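Local coordinates for protein Rho guanine nucleotide exchange factor 3 (Mus musculus, PDB 2Z0Q) that acts as a guanine nucleotide exchange factor for the small GTPases RhoA and RhoB, here as its DH-PH fragment, at residues A15-L27 with L166-D180. Numbering follows the deposited sequence.
Sequences AKEIKRQEAIFEL and LLREILRHTPNDNPD
The imidazole of H173 lies under the side chain of K19, whose CB sits 3.5 Å from the ring centroid and only 6° off the ring normal, a CH-pi contact over the face. This is one end of an antiparallel helix pair in the all-helical DH domain: helix 15-51 packs against the end of helix 155-172, the axes of helical residues 15-27 and 166-172 approaching to 8.3 Å. The ring's rotation is fixed by E169, as NE2 donates in the ring plane to OE2, which it meets from above the carboxylate plane, while R172 CG lies against the opposite face, offset toward the rim. Further along, I170 is a knob set among R20, A23, I24 and L27. Its CG1 presses on A23 CB at 3.6 Å, and its CG2 meets I24 CG1; CD1 reaches L27 CD2. No direct hydrogen bond joins the segments, and four waters do that work instead. R20, with CG anti to the backbone N (chi1 -167°), runs its CD past H173 O at 3.5 Å, and then bends so that NE and NH2 grip the two oxygens of E17 side-on. N178 ND2 lies over one face of the guanidinium, and NH1 also reaches E92 O. A methionine in place of R20 would probably leave E17 without its charged mate and the water beside D180 without its donor. That water accepts from R20 NH1 at 2.7 Å and donates to T174 OG1 and to D180 OD2, while the carboxylate is also held by V94 N at OD2 and by G95 N at OD1.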
loop_
_atom_site.group_PDB
_atom_site.type_symbol
_atom_site.label_atom_id
_atom_site.label_comp_id
_atom_site.label_asym_id
_atom_site.label_seq_id
_atom_site.Cartn_x
_atom_site.Cartn_y
_atom_site.Cartn_z
ATOM N N ALA A 15 -31.386 -1.646 -23.129
ATOM C CA ALA A 15 -30.493 -0.735 -22.423
ATOM C C ALA A 15 -29.461 -1.619 -21.702
ATOM O O ALA A 15 -28.284 -1.272 -21.594
ATOM C CB ALA A 15 -31.254 0.103 -21.399
ATOM N N LYS A 16 -29.922 -2.761 -21.193
ATOM C CA LYS A 16 -29.040 -3.691 -20.471
ATOM C C LYS A 16 -27.892 -4.160 -21.354
ATOM O O LYS A 16 -26.743 -4.228 -20.891
ATOM C CB LYS A 16 -29.888 -4.897 -20.008
ATOM C CG LYS A 16 -29.135 -5.965 -19.217
ATOM C CD LYS A 16 -30.163 -7.004 -18.665
ATOM C CE LYS A 16 -29.470 -8.010 -17.742
ATOM N NZ LYS A 16 -30.416 -8.930 -17.026
ATOM N N GLU A 17 -28.189 -4.460 -22.624
ATOM C CA GLU A 17 -27.135 -4.933 -23.545
ATOM C C GLU A 17 -26.134 -3.814 -23.822
ATOM O O GLU A 17 -24.967 -4.072 -23.935
ATOM C CB GLU A 17 -27.731 -5.459 -24.868
ATOM C CG GLU A 17 -26.706 -5.921 -25.913
ATOM C CD GLU A 17 -25.728 -6.968 -25.407
ATOM O OE1 GLU A 17 -26.032 -7.684 -24.409
ATOM O OE2 GLU A 17 -24.659 -7.107 -26.045
ATOM N N ILE A 18 -26.597 -2.566 -23.927
ATOM C CA ILE A 18 -25.656 -1.465 -24.140
ATOM C C ILE A 18 -24.775 -1.342 -22.889
ATOM O O ILE A 18 -23.563 -1.149 -23.000
ATOM C CB ILE A 18 -26.423 -0.151 -24.431
ATOM C CG1 ILE A 18 -27.192 -0.336 -25.770
ATOM C CG2 ILE A 18 -25.419 1.006 -24.584
ATOM C CD1 ILE A 18 -28.174 0.847 -26.091
ATOM N N LYS A 19 -25.365 -1.499 -21.710
ATOM C CA LYS A 19 -24.577 -1.458 -20.472
ATOM C C LYS A 19 -23.565 -2.625 -20.403
ATOM O O LYS A 19 -22.453 -2.459 -19.882
ATOM C CB LYS A 19 -25.490 -1.480 -19.234
ATOM C CG LYS A 19 -26.324 -0.209 -19.090
ATOM C CD LYS A 19 -27.267 -0.342 -17.898
ATOM C CE LYS A 19 -28.226 0.829 -17.846
ATOM N NZ LYS A 19 -29.200 0.687 -16.692
ATOM N N ARG A 20 -23.941 -3.776 -20.938
ATOM C CA ARG A 20 -23.032 -4.920 -20.954
ATOM C C ARG A 20 -21.850 -4.595 -21.880
ATOM O O ARG A 20 -20.717 -4.836 -21.549
ATOM C CB ARG A 20 -23.731 -6.145 -21.509
ATOM C CG ARG A 20 -22.927 -7.432 -21.247
ATOM C CD ARG A 20 -23.653 -8.689 -21.776
ATOM N NE ARG A 20 -23.723 -8.777 -23.248
ATOM C CZ ARG A 20 -22.906 -9.502 -24.013
ATOM N NH1 ARG A 20 -21.921 -10.221 -23.496
ATOM N NH2 ARG A 20 -23.092 -9.523 -25.324
ATOM N N GLN A 21 -22.143 -4.011 -23.043
ATOM C CA GLN A 21 -21.046 -3.661 -23.963
ATOM C C GLN A 21 -20.159 -2.596 -23.342
ATOM O O GLN A 21 -18.948 -2.628 -23.525
ATOM C CB GLN A 21 -21.572 -3.228 -25.351
ATOM C CG GLN A 21 -22.286 -4.344 -26.124
ATOM C CD GLN A 21 -21.355 -5.514 -26.418
ATOM O OE1 GLN A 21 -20.212 -5.327 -26.800
ATOM N NE2 GLN A 21 -21.851 -6.724 -26.232
ATOM N N GLU A 22 -20.749 -1.633 -22.623
ATOM C CA GLU A 22 -19.951 -0.641 -21.944
ATOM C C GLU A 22 -19.016 -1.323 -20.917
ATOM O O GLU A 22 -17.814 -1.038 -20.851
ATOM C CB GLU A 22 -20.852 0.365 -21.207
ATOM C CG GLU A 22 -21.507 1.333 -22.186
ATOM C CD GLU A 22 -22.166 2.513 -21.467
ATOM O OE1 GLU A 22 -22.457 2.389 -20.263
ATOM O OE2 GLU A 22 -22.378 3.567 -22.116
ATOM N N ALA A 23 -19.579 -2.240 -20.135
ATOM C CA ALA A 23 -18.784 -2.887 -19.105
ATOM C C ALA A 23 -17.601 -3.675 -19.697
ATOM O O ALA A 23 -16.518 -3.692 -19.123
ATOM C CB ALA A 23 -19.709 -3.825 -18.229
ATOM N N ILE A 24 -17.819 -4.318 -20.842
ATOM C CA ILE A 24 -16.764 -5.111 -21.483
ATOM C C ILE A 24 -15.671 -4.190 -22.060
ATOM O O ILE A 24 -14.464 -4.439 -21.938
ATOM C CB ILE A 24 -17.376 -5.983 -22.578
ATOM C CG1 ILE A 24 -18.177 -7.102 -21.924
ATOM C CG2 ILE A 24 -16.281 -6.582 -23.489
ATOM C CD1 ILE A 24 -19.060 -7.866 -22.930
ATOM N N PHE A 25 -16.105 -3.094 -22.670
ATOM C CA PHE A 25 -15.140 -2.167 -23.237
ATOM C C PHE A 25 -14.289 -1.552 -22.117
ATOM O O PHE A 25 -13.073 -1.424 -22.253
ATOM C CB PHE A 25 -15.866 -1.048 -24.020
ATOM C CG PHE A 25 -14.973 -0.335 -24.992
ATOM C CD1 PHE A 25 -14.657 -0.935 -26.203
ATOM C CD2 PHE A 25 -14.389 0.869 -24.663
ATOM C CE1 PHE A 25 -13.754 -0.338 -27.069
ATOM C CE2 PHE A 25 -13.472 1.483 -25.535
ATOM C CZ PHE A 25 -13.166 0.869 -26.720
ATOM N N GLU A 26 -14.944 -1.195 -21.005
ATOM C CA GLU A 26 -14.280 -0.598 -19.858
ATOM C C GLU A 26 -13.217 -1.527 -19.288
ATOM O O GLU A 26 -12.139 -1.084 -18.885
ATOM C CB GLU A 26 -15.312 -0.241 -18.775
ATOM C CG GLU A 26 -16.122 1.060 -19.131
ATOM C CD GLU A 26 -17.479 1.157 -18.440
ATOM O OE1 GLU A 26 -17.680 0.497 -17.393
ATOM O OE2 GLU A 26 -18.357 1.899 -18.945
ATOM N N LEU A 27 -13.552 -2.819 -19.214
ATOM C CA LEU A 27 -12.585 -3.805 -18.730
ATOM C C LEU A 27 -11.297 -3.722 -19.545
ATOM O O LEU A 27 -10.211 -3.624 -18.999
ATOM C CB LEU A 27 -13.154 -5.216 -18.880
ATOM C CG LEU A 27 -12.145 -6.320 -18.509
ATOM C CD1 LEU A 27 -11.802 -6.180 -17.038
ATOM C CD2 LEU A 27 -12.788 -7.726 -18.757
ATOM N N LEU A 166 -15.317 -5.036 -11.425
ATOM C CA LEU A 166 -15.372 -4.869 -12.879
ATOM C C LEU A 166 -16.045 -6.036 -13.587
ATOM O O LEU A 166 -16.837 -5.830 -14.512
ATOM C CB LEU A 166 -13.950 -4.693 -13.432
ATOM C CG LEU A 166 -13.148 -3.482 -13.017
ATOM C CD1 LEU A 166 -11.630 -3.682 -13.455
ATOM C CD2 LEU A 166 -13.768 -2.256 -13.713
ATOM N N LEU A 167 -15.718 -7.269 -13.177
ATOM C CA LEU A 167 -16.348 -8.417 -13.814
ATOM C C LEU A 167 -17.823 -8.511 -13.392
ATOM O O LEU A 167 -18.642 -8.949 -14.167
ATOM C CB LEU A 167 -15.627 -9.719 -13.435
ATOM C CG LEU A 167 -14.146 -9.716 -13.800
ATOM C CD1 LEU A 167 -13.585 -11.168 -13.654
ATOM C CD2 LEU A 167 -13.945 -9.203 -15.223
ATOM N N ARG A 168 -18.157 -8.116 -12.154
ATOM C CA ARG A 168 -19.553 -8.183 -11.755
ATOM C C ARG A 168 -20.411 -7.139 -12.524
ATOM O O ARG A 168 -21.601 -7.340 -12.748
ATOM C CB ARG A 168 -19.699 -8.013 -10.209
ATOM C CG ARG A 168 -21.071 -8.438 -9.752
ATOM C CD ARG A 168 -21.218 -8.400 -8.225
ATOM N NE ARG A 168 -20.255 -9.254 -7.543
ATOM C CZ ARG A 168 -19.178 -8.826 -6.871
ATOM N NH1 ARG A 168 -18.870 -7.531 -6.767
ATOM N NH2 ARG A 168 -18.406 -9.718 -6.255
ATOM N N GLU A 169 -19.793 -6.024 -12.909
ATOM C CA GLU A 169 -20.493 -4.986 -13.694
ATOM C C GLU A 169 -20.869 -5.630 -15.050
ATOM O O GLU A 169 -21.951 -5.371 -15.572
ATOM C CB GLU A 169 -19.600 -3.762 -13.859
ATOM C CG GLU A 169 -20.227 -2.628 -14.748
ATOM C CD GLU A 169 -21.551 -2.123 -14.172
ATOM O OE1 GLU A 169 -21.713 -2.195 -12.930
ATOM O OE2 GLU A 169 -22.410 -1.621 -14.939
ATOM N N ILE A 170 -20.000 -6.477 -15.624
ATOM C CA ILE A 170 -20.376 -7.174 -16.860
ATOM C C ILE A 170 -21.495 -8.204 -16.574
ATOM O O ILE A 170 -22.509 -8.286 -17.279
ATOM C CB ILE A 170 -19.187 -7.932 -17.489
ATOM C CG1 ILE A 170 -17.995 -6.979 -17.683
ATOM C CG2 ILE A 170 -19.632 -8.555 -18.806
ATOM C CD1 ILE A 170 -16.679 -7.695 -18.102
ATOM N N LEU A 171 -21.295 -8.978 -15.502
ATOM C CA LEU A 171 -22.251 -10.024 -15.143
ATOM C C LEU A 171 -23.681 -9.510 -14.940
ATOM O O LEU A 171 -24.654 -10.128 -15.387
ATOM C CB LEU A 171 -21.773 -10.702 -13.828
ATOM C CG LEU A 171 -22.776 -11.738 -13.285
ATOM C CD1 LEU A 171 -23.019 -12.872 -14.271
ATOM C CD2 LEU A 171 -22.200 -12.284 -11.990
ATOM N N ARG A 172 -23.821 -8.378 -14.248
ATOM C CA ARG A 172 -25.180 -7.920 -13.966
ATOM C C ARG A 172 -25.962 -7.488 -15.193
ATOM O O ARG A 172 -27.176 -7.418 -15.152
ATOM C CB ARG A 172 -25.206 -6.825 -12.870
ATOM C CG ARG A 172 -24.587 -5.470 -13.218
ATOM C CD ARG A 172 -24.941 -4.429 -12.093
ATOM N NE ARG A 172 -24.560 -4.955 -10.777
ATOM C CZ ARG A 172 -23.344 -4.847 -10.241
ATOM N NH1 ARG A 172 -22.373 -4.206 -10.885
ATOM N NH2 ARG A 172 -23.076 -5.443 -9.066
ATOM N N HIS A 173 -25.280 -7.237 -16.299
ATOM C CA HIS A 173 -25.993 -6.878 -17.534
ATOM C C HIS A 173 -25.950 -8.048 -18.530
ATOM O O HIS A 173 -26.318 -7.914 -19.705
ATOM C CB HIS A 173 -25.378 -5.633 -18.148
ATOM C CG HIS A 173 -25.337 -4.476 -17.208
ATOM N ND1 HIS A 173 -26.474 -3.960 -16.627
ATOM C CD2 HIS A 173 -24.295 -3.771 -16.703
ATOM C CE1 HIS A 173 -26.131 -2.988 -15.802
ATOM N NE2 HIS A 173 -24.816 -2.853 -15.828
ATOM N N THR A 174 -25.547 -9.218 -18.055
ATOM C CA THR A 174 -25.490 -10.405 -18.914
ATOM C C THR A 174 -26.798 -11.212 -18.745
ATOM O O THR A 174 -27.141 -11.635 -17.625
ATOM C CB THR A 174 -24.262 -11.310 -18.552
ATOM O OG1 THR A 174 -23.032 -10.566 -18.709
ATOM C CG2 THR A 174 -24.201 -12.533 -19.474
ATOM N N PRO A 175 -27.536 -11.429 -19.842
ATOM C CA PRO A 175 -28.805 -12.177 -19.825
ATOM C C PRO A 175 -28.690 -13.658 -19.384
ATOM O O PRO A 175 -27.635 -14.274 -19.500
ATOM C CB PRO A 175 -29.329 -12.006 -21.259
ATOM C CG PRO A 175 -28.113 -11.833 -22.066
ATOM C CD PRO A 175 -27.168 -11.018 -21.209
ATOM N N ASN A 176 -29.788 -14.212 -18.866
ATOM C CA ASN A 176 -29.783 -15.604 -18.394
ATOM C C ASN A 176 -29.478 -16.658 -19.463
ATOM O O ASN A 176 -29.021 -17.752 -19.145
ATOM C CB ASN A 176 -31.117 -15.945 -17.704
ATOM C CG ASN A 176 -31.462 -14.986 -16.563
ATOM O OD1 ASN A 176 -30.594 -14.573 -15.777
ATOM N ND2 ASN A 176 -32.747 -14.640 -16.457
ATOM N N ASP A 177 -29.712 -16.337 -20.725
ATOM C CA ASP A 177 -29.444 -17.291 -21.799
ATOM C C ASP A 177 -28.056 -17.116 -22.409
ATOM O O ASP A 177 -27.745 -17.674 -23.475
ATOM C CB ASP A 177 -30.503 -17.138 -22.891
ATOM C CG ASP A 177 -30.435 -15.785 -23.574
ATOM O OD1 ASP A 177 -30.226 -14.762 -22.878
ATOM O OD2 ASP A 177 -30.605 -15.750 -24.810
ATOM N N ASN A 178 -27.214 -16.324 -21.742
ATOM C CA ASN A 178 -25.869 -16.085 -22.228
ATOM C C ASN A 178 -24.934 -16.892 -21.310
ATOM O O ASN A 178 -24.909 -16.653 -20.109
ATOM C CB ASN A 178 -25.532 -14.598 -22.110
ATOM C CG ASN A 178 -24.252 -14.249 -22.791
ATOM O OD1 ASN A 178 -23.243 -14.934 -22.638
ATOM N ND2 ASN A 178 -24.268 -13.150 -23.559
ATOM N N PRO A 179 -24.131 -17.814 -21.872
ATOM C CA PRO A 179 -23.219 -18.643 -21.065
ATOM C C PRO A 179 -22.166 -17.877 -20.283
ATOM O O PRO A 179 -21.508 -18.436 -19.421
ATOM C CB PRO A 179 -22.611 -19.601 -22.090
ATOM C CG PRO A 179 -22.658 -18.782 -23.381
ATOM C CD PRO A 179 -24.004 -18.136 -23.310
ATOM N N ASP A 180 -21.997 -16.596 -20.613
ATOM C CA ASP A 180 -21.048 -15.773 -19.882
ATOM C C ASP A 180 -21.509 -15.671 -18.419
ATOM O O ASP A 180 -20.693 -15.360 -17.547
ATOM C CB ASP A 180 -20.995 -14.367 -20.474
ATOM C CG ASP A 180 -19.741 -14.111 -21.275
ATOM O OD1 ASP A 180 -18.996 -15.071 -21.631
ATOM O OD2 ASP A 180 -19.476 -12.919 -21.554
HETATM O O HOH W 1 -27.684 -7.899 -22.156
HETATM O O HOH W 2 -22.010 -0.924 -17.536
HETATM O O HOH W 3 -21.029 -10.860 -20.986
HETATM O O HOH W 4 -16.172 -3.689 -16.291
#